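Local coordinates for protein ubiquitin-conjugating enzyme E2-21 kDa (Pichia angusta, PDB 5NL8) that probably accepts activated ubiquitin from E1 as a thioester and passes it to target proteins, serving peroxisome biogenesis, at residues I28-L36 / Q136-V144; Y73-V84 / G118-W129. All blocks are in the same frame, centred on the assembly; numbering follows the deposited sequence.

Overall arrangement
Contacts 1 and 2 lie at the two outer strands of one four-stranded antiparallel sheet. In contact 1, helix 135-147 packs on strand 33-38 and the turn before it. In contact 2, the segment 118-129 packs along strand 79-82 and the proline-rich loop leading to it. Contact 2 is nested along the chain inside the loop closed by contact 1. Their centres are about 14 Å apart. Helix 135-147 joins them: I142 CD1 lies 3.4 Å from I80 CD1, and A138 CB lies 4.2 Å from W129 CZ3. Contact 2 holds C121, the predicted thioester cysteine. Contact 1 is structural packing away from that site.

Contact 1 of 2, residues I28-L36 / Q136-V144; sequences IHDTGIVDL and QSALVAIVV
I33 packs against L139 and Q136, joining the edge strand of the UBC-fold sheet to the helix that covers it. Strand 33-36 and helix 136-144 approach to 9.9 Å between axes, with 135° between their directions. No hydrogen bond crosses the contact. The tight, buried part is mostly aliphatic, with V143 pressed on a backbone oxygen. I33 has CG1 anti to its carbonyl carbon (chi1 -58°), and the extended branch carries CD1 to the helix. There CD1 meets Q136 CG at 3.7 Å and L139 CB at 3.9 Å. The I33 side chain crosses both at about a right angle. L139 continues inward to L65 and I67 on strand 62-68. The packing is wider at L36, where CD1 stands 4.4 Å from L139 CD1, and V17 and Y14 of helix 6-21 also touch L36. By contrast, T31, V140 and Q136 form the partly exposed side. Here the Q136 amide lies beside buried I28, with NE2 3.9 Å from I28 CG1. T31 meets V140 CG2 through CB, while its hydroxyl donates to I28 O, which also accepts from T31 N. Back on the buried side, just before G32, V143 closes on the backbone: its CG1 sits 3.2 Å from T31 O.

Contact 2 of 2, residues Y73-V84 / G118-W129; sequences YPLDPPKIKFVV and GEICLDILQQKW
W129 donates an almost straight hydrogen bond to the backbone of P74: NE1 to P74 O is 3.1 Å, with 172° at the hydrogen. The oxygen lies in the indole plane, although the donor stands above the carbonyl plane. At the other end, F82 N bonds to G118 O at 2.8 Å. With the weak bond from I120 N to I80 O, this frames K81 and E119 as a single antiparallel, non-hydrogen-bonded pair. A water accepts from I80 N and donates to I120 O, tying the backbones together where they part.

Prolines pack on the indole. W129 has CG anti to its backbone N (chi1 -174°), which carries the ring out to them. P77 CB lies 3.8 Å from the centroid of the five-membered ring, and P78 CD lies over the six-membered ring on the same face, both as CH-pi contacts. Y73 meets the indole rim to rim, CE1 3.5 Å from W129 CZ2; its OH bonds to E13. With an alanine at W129, P74 O is likely to lose this donor, and a gap would probably open beside P77 and P78. Further along, L125 CD1 meets I80 CD1 at 4.0 Å. I120 CD1 packs between I80 CG2 and F82 CE1, 3.6 Å from the latter.

Backbone bonds and apolar packing thus hold the chain on both sides of C121, the predicted thioester cysteine. Its own side chain points away from the strand, consistent with a thiol that must receive ubiquitin.

Contact 1 of 2, residues I28-L36 / Q136-V144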
loop_
_atom_site.group_PDB
_atom_site.type_symbol
_atom_site.label_atom_id
_atom_site.label_comp_id
_atom_site.label_asym_id
_atom_site.label_seq_id
_atom_site.Cartn_x
_atom_site.Cartn_y
_atom_site.Cartn_z
ATOM N N ILE A 28 -3.870 -15.370 4.960
ATOM C CA ILE A 28 -3.267 -14.058 4.717
ATOM C C ILE A 28 -2.754 -13.864 3.280
ATOM O O ILE A 28 -2.671 -12.734 2.797
ATOM C CB ILE A 28 -2.094 -13.788 5.700
ATOM C CG1 ILE A 28 -1.814 -12.284 5.793
ATOM C CG2 ILE A 28 -0.835 -14.550 5.285
ATOM C CD1 ILE A 28 -0.741 -11.913 6.789
ATOM N N HIS A 29 -2.438 -14.957 2.592
ATOM C CA HIS A 29 -1.891 -14.864 1.239
ATOM C C HIS A 29 -2.909 -14.354 0.221
ATOM O O HIS A 29 -2.533 -13.835 -0.836
ATOM C CB HIS A 29 -1.346 -16.219 0.787
ATOM C CG HIS A 29 -0.061 -16.597 1.446
ATOM N ND1 HIS A 29 0.694 -15.701 2.176
ATOM C CD2 HIS A 29 0.610 -17.770 1.482
ATOM C CE1 HIS A 29 1.769 -16.309 2.635
ATOM N NE2 HIS A 29 1.745 -17.568 2.229
ATOM N N ASP A 30 -4.192 -14.492 0.538
ATOM C CA ASP A 30 -5.221 -14.024 -0.376
ATOM C C ASP A 30 -5.756 -12.654 0.043
ATOM O O ASP A 30 -6.648 -12.102 -0.609
ATOM C CB ASP A 30 -6.360 -15.036 -0.473
ATOM C CG ASP A 30 -5.878 -16.430 -0.842
ATOM O OD1 ASP A 30 -5.136 -16.550 -1.835
ATOM O OD2 ASP A 30 -6.260 -17.409 -0.161
ATOM N N THR A 31 -5.184 -12.099 1.109
ATOM C CA THR A 31 -5.527 -10.752 1.547
ATOM C C THR A 31 -4.714 -9.711 0.782
ATOM O O THR A 31 -5.134 -8.565 0.653
ATOM C CB THR A 31 -5.285 -10.560 3.050
ATOM O OG1 THR A 31 -3.877 -10.556 3.318
ATOM C CG2 THR A 31 -5.957 -11.665 3.856
ATOM N N GLY A 32 -3.545 -10.112 0.290
ATOM C CA GLY A 32 -2.727 -9.227 -0.520
ATOM C C GLY A 32 -1.439 -8.773 0.143
ATOM O O GLY A 32 -0.601 -8.128 -0.489
ATOM N N ILE A 33 -1.279 -9.103 1.419
ATOM C CA ILE A 33 -0.044 -8.796 2.130
ATOM C C ILE A 33 1.086 -9.686 1.631
ATOM O O ILE A 33 0.984 -10.913 1.669
ATOM C CB ILE A 33 -0.199 -8.986 3.645
ATOM C CG1 ILE A 33 -1.317 -8.095 4.182
ATOM C CG2 ILE A 33 1.110 -8.687 4.356
ATOM C CD1 ILE A 33 -1.573 -8.279 5.660
ATOM N N VAL A 34 2.164 -9.066 1.163
ATOM C CA VAL A 34 3.296 -9.815 0.636
ATOM C C VAL A 34 4.496 -9.755 1.577
ATOM O O VAL A 34 5.169 -10.763 1.789
ATOM C CB VAL A 34 3.708 -9.307 -0.754
ATOM C CG1 VAL A 34 4.929 -10.065 -1.264
ATOM C CG2 VAL A 34 2.547 -9.450 -1.727
ATOM N N ASP A 35 4.764 -8.584 2.149
ATOM C CA ASP A 35 5.885 -8.474 3.084
ATOM C C ASP A 35 5.679 -7.362 4.112
ATOM O O ASP A 35 4.858 -6.464 3.913
ATOM C CB ASP A 35 7.193 -8.249 2.317
ATOM C CG ASP A 35 8.427 -8.575 3.149
ATOM O OD1 ASP A 35 8.281 -9.223 4.209
ATOM O OD2 ASP A 35 9.542 -8.188 2.738
ATOM N N LEU A 36 6.429 -7.439 5.211
ATOM C CA LEU A 36 6.374 -6.448 6.284
ATOM C C LEU A 36 7.623 -6.529 7.164
ATOM O O LEU A 36 8.007 -7.614 7.590
ATOM C CB LEU A 36 5.121 -6.651 7.141
ATOM C CG LEU A 36 4.992 -5.801 8.410
ATOM C CD1 LEU A 36 4.733 -4.339 8.065
ATOM C CD2 LEU A 36 3.892 -6.336 9.314
ATOM N N GLN A 136 -1.968 -5.673 10.580
ATOM C CA GLN A 136 -2.477 -6.543 9.529
ATOM C C GLN A 136 -3.797 -6.017 8.973
ATOM O O GLN A 136 -3.989 -5.959 7.756
ATOM C CB GLN A 136 -2.654 -7.971 10.054
ATOM C CG GLN A 136 -3.125 -8.954 8.996
ATOM C CD GLN A 136 -3.352 -10.343 9.550
ATOM O OE1 GLN A 136 -2.877 -10.672 10.635
ATOM N NE2 GLN A 136 -4.086 -11.166 8.809
ATOM N N SER A 137 -4.695 -5.616 9.866
ATOM C CA SER A 137 -6.005 -5.137 9.446
ATOM C C SER A 137 -5.879 -3.827 8.670
ATOM O O SER A 137 -6.657 -3.565 7.758
ATOM C CB SER A 137 -6.934 -4.964 10.652
ATOM O OG SER A 137 -6.312 -4.235 11.693
ATOM N N ALA A 138 -4.888 -3.012 9.021
ATOM C CA ALA A 138 -4.647 -1.769 8.296
ATOM C C ALA A 138 -4.166 -2.054 6.871
ATOM O O ALA A 138 -4.668 -1.466 5.897
ATOM C CB ALA A 138 -3.640 -0.907 9.039
ATOM N N LEU A 139 -3.200 -2.965 6.750
ATOM C CA LEU A 139 -2.717 -3.367 5.427
ATOM C C LEU A 139 -3.866 -3.898 4.560
ATOM O O LEU A 139 -4.063 -3.462 3.409
ATOM C CB LEU A 139 -1.608 -4.416 5.558
ATOM C CG LEU A 139 -0.311 -3.929 6.217
ATOM C CD1 LEU A 139 0.707 -5.051 6.366
ATOM C CD2 LEU A 139 0.281 -2.767 5.429
ATOM N N VAL A 140 -4.632 -4.824 5.133
ATOM C CA VAL A 140 -5.800 -5.386 4.463
ATOM C C VAL A 140 -6.762 -4.280 4.026
ATOM O O VAL A 140 -7.291 -4.310 2.916
ATOM C CB VAL A 140 -6.533 -6.394 5.374
ATOM C CG1 VAL A 140 -7.881 -6.777 4.787
ATOM C CG2 VAL A 140 -5.671 -7.630 5.597
ATOM N N ALA A 141 -6.955 -3.290 4.895
ATOM C CA ALA A 141 -7.811 -2.146 4.597
ATOM C C ALA A 141 -7.328 -1.376 3.370
ATOM O O ALA A 141 -8.134 -0.905 2.568
ATOM C CB ALA A 141 -7.887 -1.219 5.795
ATOM N N ILE A 142 -6.014 -1.239 3.225
ATOM C CA ILE A 142 -5.480 -0.527 2.060
ATOM C C ILE A 142 -5.637 -1.338 0.769
ATOM O O ILE A 142 -5.981 -0.786 -0.297
ATOM C CB ILE A 142 -4.007 -0.157 2.270
ATOM C CG1 ILE A 142 -3.918 1.075 3.162
ATOM C CG2 ILE A 142 -3.315 0.131 0.947
ATOM C CD1 ILE A 142 -2.851 0.968 4.189
ATOM N N VAL A 143 -5.400 -2.646 0.863
ATOM C CA VAL A 143 -5.644 -3.526 -0.279
ATOM C C VAL A 143 -7.114 -3.435 -0.711
ATOM O O VAL A 143 -7.423 -3.409 -1.902
ATOM C CB VAL A 143 -5.277 -4.991 0.037
ATOM C CG1 VAL A 143 -5.647 -5.898 -1.128
ATOM C CG2 VAL A 143 -3.797 -5.110 0.354
ATOM N N VAL A 144 -8.013 -3.374 0.267
ATOM C CA VAL A 144 -9.431 -3.163 -0.002
ATOM C C VAL A 144 -9.647 -1.833 -0.717
ATOM O O VAL A 144 -10.381 -1.758 -1.704
ATOM C CB VAL A 144 -10.266 -3.180 1.296
ATOM C CG1 VAL A 144 -11.689 -2.686 1.030
ATOM C CG2 VAL A 144 -10.279 -4.574 1.914
#

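Contact 2 of 2, residues Y73-V84 / G118-W129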
loop_
_atom_site.group_PDB
_atom_site.type_symbol
_atom_site.label_atom_id
_atom_site.label_comp_id
_atom_site.label_asym_id
_atom_site.label_seq_id
_atom_site.Cartn_x
_atom_site.Cartn_y
_atom_site.Cartn_z
ATOM N N TYR A 73 -0.368 4.878 20.095
ATOM C CA TYR A 73 -0.869 3.658 19.468
ATOM C C TYR A 73 -1.250 2.626 20.528
ATOM O O TYR A 73 -0.515 2.442 21.496
ATOM C CB TYR A 73 0.189 3.092 18.516
ATOM C CG TYR A 73 -0.253 1.885 17.724
ATOM C CD1 TYR A 73 -0.965 2.031 16.542
ATOM C CD2 TYR A 73 0.053 0.600 18.153
ATOM C CE1 TYR A 73 -1.370 0.930 15.812
ATOM C CE2 TYR A 73 -0.347 -0.509 17.428
ATOM C CZ TYR A 73 -1.058 -0.337 16.258
ATOM O OH TYR A 73 -1.459 -1.434 15.532
ATOM N N PRO A 74 -2.397 1.947 20.355
ATOM C CA PRO A 74 -3.332 2.021 19.227
ATOM C C PRO A 74 -4.535 2.938 19.446
ATOM O O PRO A 74 -5.610 2.640 18.924
ATOM C CB PRO A 74 -3.804 0.576 19.103
ATOM C CG PRO A 74 -3.882 0.132 20.530
ATOM C CD PRO A 74 -2.768 0.856 21.273
ATOM N N LEU A 75 -4.373 4.020 20.200
ATOM C CA LEU A 75 -5.470 4.962 20.399
ATOM C C LEU A 75 -5.725 5.746 19.120
ATOM O O LEU A 75 -6.838 6.208 18.869
ATOM C CB LEU A 75 -5.178 5.916 21.557
ATOM C CG LEU A 75 -5.702 5.512 22.939
ATOM C CD1 LEU A 75 -5.255 4.106 23.321
ATOM C CD2 LEU A 75 -5.267 6.521 23.991
ATOM N N ASP A 76 -4.679 5.894 18.316
ATOM C CA ASP A 76 -4.788 6.538 17.015
ATOM C C ASP A 76 -4.200 5.634 15.937
ATOM O O ASP A 76 -3.288 4.855 16.209
ATOM C CB ASP A 76 -4.090 7.900 17.029
ATOM C CG ASP A 76 -5.009 9.016 17.481
ATOM O OD1 ASP A 76 -6.220 8.945 17.182
ATOM O OD2 ASP A 76 -4.524 9.962 18.137
ATOM N N PRO A 77 -4.735 5.723 14.712
ATOM C CA PRO A 77 -4.303 4.858 13.609
ATOM C C PRO A 77 -2.927 5.227 13.062
ATOM O O PRO A 77 -2.478 6.357 13.247
ATOM C CB PRO A 77 -5.384 5.086 12.548
ATOM C CG PRO A 77 -5.872 6.465 12.815
ATOM C CD PRO A 77 -5.834 6.620 14.308
ATOM N N PRO A 78 -2.257 4.275 12.397
ATOM C CA PRO A 78 -0.981 4.563 11.731
ATOM C C PRO A 78 -1.174 5.508 10.554
ATOM O O PRO A 78 -2.245 5.502 9.946
ATOM C CB PRO A 78 -0.510 3.188 11.243
ATOM C CG PRO A 78 -1.325 2.189 12.010
ATOM C CD PRO A 78 -2.630 2.855 12.287
ATOM N N LYS A 79 -0.162 6.310 10.245
ATOM C CA LYS A 79 -0.171 7.100 9.021
ATOM C C LYS A 79 0.544 6.300 7.943
ATOM O O LYS A 79 1.639 5.792 8.164
ATOM C CB LYS A 79 0.499 8.461 9.227
ATOM C CG LYS A 79 -0.319 9.434 10.064
ATOM C CD LYS A 79 0.386 10.775 10.203
ATOM C CE LYS A 79 -0.311 11.663 11.223
ATOM N NZ LYS A 79 0.564 12.783 11.673
ATOM N N ILE A 80 -0.079 6.166 6.780
ATOM C CA ILE A 80 0.456 5.275 5.762
ATOM C C ILE A 80 0.554 5.970 4.413
ATOM O O ILE A 80 -0.334 6.735 4.034
ATOM C CB ILE A 80 -0.410 3.999 5.652
ATOM C CG1 ILE A 80 -0.451 3.292 7.009
ATOM C CG2 ILE A 80 0.117 3.070 4.575
ATOM C CD1 ILE A 80 -1.236 2.008 7.036
ATOM N N LYS A 81 1.648 5.722 3.697
ATOM C CA LYS A 81 1.807 6.280 2.361
ATOM C C LYS A 81 2.405 5.264 1.394
ATOM O O LYS A 81 3.135 4.363 1.802
ATOM C CB LYS A 81 2.685 7.538 2.398
ATOM C CG LYS A 81 4.168 7.266 2.639
ATOM C CD LYS A 81 5.008 8.533 2.494
ATOM C CE LYS A 81 6.496 8.229 2.623
ATOM N NZ LYS A 81 7.337 9.456 2.548
ATOM N N PHE A 82 2.082 5.411 0.110
ATOM C CA PHE A 82 2.743 4.643 -0.938
ATOM C C PHE A 82 4.132 5.205 -1.221
ATOM O O PHE A 82 4.345 6.419 -1.164
ATOM C CB PHE A 82 1.913 4.645 -2.226
ATOM C CG PHE A 82 0.725 3.732 -2.182
ATOM C CD1 PHE A 82 -0.484 4.168 -1.662
ATOM C CD2 PHE A 82 0.818 2.435 -2.658
ATOM C CE1 PHE A 82 -1.580 3.322 -1.617
ATOM C CE2 PHE A 82 -0.273 1.584 -2.612
ATOM C CZ PHE A 82 -1.474 2.029 -2.092
ATOM N N VAL A 83 5.073 4.320 -1.525
ATOM C CA VAL A 83 6.413 4.736 -1.928
ATOM C C VAL A 83 6.411 5.141 -3.401
ATOM O O VAL A 83 6.271 4.301 -4.288
ATOM C CB VAL A 83 7.448 3.621 -1.703
ATOM C CG1 VAL A 83 8.811 4.046 -2.236
ATOM C CG2 VAL A 83 7.530 3.257 -0.223
ATOM N N VAL A 84 6.562 6.439 -3.641
ATOM C CA VAL A 84 6.530 7.007 -4.985
ATOM C C VAL A 84 7.864 7.679 -5.317
ATOM O O VAL A 84 8.343 8.519 -4.560
ATOM C CB VAL A 84 5.384 8.036 -5.123
ATOM C CG1 VAL A 84 5.437 8.726 -6.476
ATOM C CG2 VAL A 84 4.028 7.357 -4.909
ATOM N N GLY A 118 2.530 10.300 -2.409
ATOM C CA GLY A 118 2.088 8.949 -2.124
ATOM C C GLY A 118 1.166 8.863 -0.922
ATOM O O GLY A 118 0.697 7.780 -0.565
ATOM N N GLU A 119 0.899 10.007 -0.302
ATOM C CA GLU A 119 0.077 10.050 0.898
ATOM C C GLU A 119 -1.335 9.532 0.644
ATOM O O GLU A 119 -1.972 9.873 -0.356
ATOM C CB GLU A 119 0.010 11.475 1.458
ATOM C CG GLU A 119 -0.835 11.600 2.720
ATOM C CD GLU A 119 -0.872 13.014 3.269
ATOM O OE1 GLU A 119 -0.303 13.920 2.624
ATOM O OE2 GLU A 119 -1.470 13.217 4.347
ATOM N N ILE A 120 -1.804 8.688 1.557
ATOM C CA ILE A 120 -3.179 8.210 1.549
ATOM C C ILE A 120 -4.009 9.102 2.463
ATOM O O ILE A 120 -3.564 9.460 3.555
ATOM C CB ILE A 120 -3.273 6.744 2.015
ATOM C CG1 ILE A 120 -2.287 5.873 1.235
ATOM C CG2 ILE A 120 -4.697 6.215 1.877
ATOM C CD1 ILE A 120 -2.208 4.447 1.736
ATOM N N CYS A 121 -5.205 9.466 2.014
ATOM C CA CYS A 121 -6.071 10.361 2.775
ATOM C C CYS A 121 -6.366 9.807 4.171
ATOM O O CYS A 121 -6.751 8.645 4.323
ATOM C CB CYS A 121 -7.378 10.612 2.014
ATOM S SG CYS A 121 -8.309 12.057 2.578
ATOM N N LEU A 122 -6.177 10.651 5.182
ATOM C CA LEU A 122 -6.360 10.272 6.582
ATOM C C LEU A 122 -7.785 9.810 6.889
ATOM O O LEU A 122 -8.013 9.051 7.840
ATOM C CB LEU A 122 -5.987 11.446 7.493
ATOM C CG LEU A 122 -4.526 11.903 7.443
ATOM C CD1 LEU A 122 -4.388 13.334 7.937
ATOM C CD2 LEU A 122 -3.642 10.968 8.253
ATOM N N ASP A 123 -8.736 10.273 6.079
ATOM C CA ASP A 123 -10.144 9.910 6.226
ATOM C C ASP A 123 -10.344 8.402 6.243
ATOM O O ASP A 123 -11.074 7.876 7.080
ATOM C CB ASP A 123 -10.980 10.519 5.096
ATOM C CG ASP A 123 -11.141 12.021 5.226
ATOM O OD1 ASP A 123 -10.333 12.650 5.941
ATOM O OD2 ASP A 123 -12.072 12.573 4.603
ATOM N N ILE A 124 -9.685 7.718 5.313
ATOM C CA ILE A 124 -9.873 6.282 5.117
ATOM C C ILE A 124 -9.702 5.500 6.417
ATOM O O ILE A 124 -10.571 4.709 6.790
ATOM C CB ILE A 124 -8.900 5.723 4.048
ATOM C CG1 ILE A 124 -9.380 6.079 2.637
ATOM C CG2 ILE A 124 -8.787 4.209 4.160
ATOM C CD1 ILE A 124 -9.062 7.486 2.195
ATOM N N LEU A 125 -8.601 5.742 7.121
ATOM C CA LEU A 125 -8.335 5.016 8.356
ATOM C C LEU A 125 -9.020 5.641 9.566
ATOM O O LEU A 125 -9.463 4.921 10.459
ATOM C CB LEU A 125 -6.830 4.912 8.606
ATOM C CG LEU A 125 -6.141 3.758 7.873
ATOM C CD1 LEU A 125 -4.721 3.566 8.375
ATOM C CD2 LEU A 125 -6.941 2.475 8.023
ATOM N N GLN A 126 -9.112 6.969 9.601
ATOM C CA GLN A 126 -9.719 7.635 10.752
ATOM C C GLN A 126 -11.174 7.212 10.957
ATOM O O GLN A 126 -11.642 7.096 12.090
ATOM C CB GLN A 126 -9.635 9.156 10.609
ATOM C CG GLN A 126 -8.580 9.807 11.497
ATOM C CD GLN A 126 -8.743 9.453 12.968
ATOM O OE1 GLN A 126 -7.768 9.146 13.655
ATOM N NE2 GLN A 126 -9.977 9.499 13.458
ATOM N N GLN A 127 -11.880 6.966 9.859
ATOM C CA GLN A 127 -13.288 6.600 9.935
ATOM C C GLN A 127 -13.488 5.144 10.351
ATOM O O GLN A 127 -14.539 4.785 10.877
ATOM C CB GLN A 127 -13.980 6.854 8.594
ATOM C CG GLN A 127 -13.956 8.307 8.149
ATOM C CD GLN A 127 -14.393 9.263 9.241
ATOM O OE1 GLN A 127 -13.603 10.077 9.721
ATOM N NE2 GLN A 127 -15.657 9.173 9.637
ATOM N N LYS A 128 -12.481 4.309 10.122
ATOM C CA LYS A 128 -12.613 2.883 10.401
ATOM C C LYS A 128 -11.926 2.441 11.695
ATOM O O LYS A 128 -12.413 1.545 12.380
ATOM C CB LYS A 128 -12.061 2.059 9.232
ATOM C CG LYS A 128 -12.993 1.962 8.032
ATOM C CD LYS A 128 -12.856 0.616 7.327
ATOM C CE LYS A 128 -13.634 -0.473 8.063
ATOM N NZ LYS A 128 -13.682 -1.760 7.310
ATOM N N TRP A 129 -10.805 3.077 12.027
ATOM C CA TRP A 129 -9.910 2.571 13.069
ATOM C C TRP A 129 -10.524 2.501 14.471
ATOM O O TRP A 129 -11.289 3.373 14.883
ATOM C CB TRP A 129 -8.635 3.418 13.122
ATOM C CG TRP A 129 -7.603 2.872 14.064
ATOM C CD1 TRP A 129 -7.419 3.219 15.371
ATOM C CD2 TRP A 129 -6.615 1.874 13.773
ATOM N NE1 TRP A 129 -6.380 2.501 15.911
ATOM C CE2 TRP A 129 -5.870 1.668 14.951
ATOM C CE3 TRP A 129 -6.291 1.135 12.631
ATOM C CZ2 TRP A 129 -4.820 0.753 15.019
ATOM C CZ3 TRP A 129 -5.247 0.230 12.701
ATOM C CH2 TRP A 129 -4.525 0.045 13.886
HETATM O O HOH W 1 -2.469 8.166 6.261
#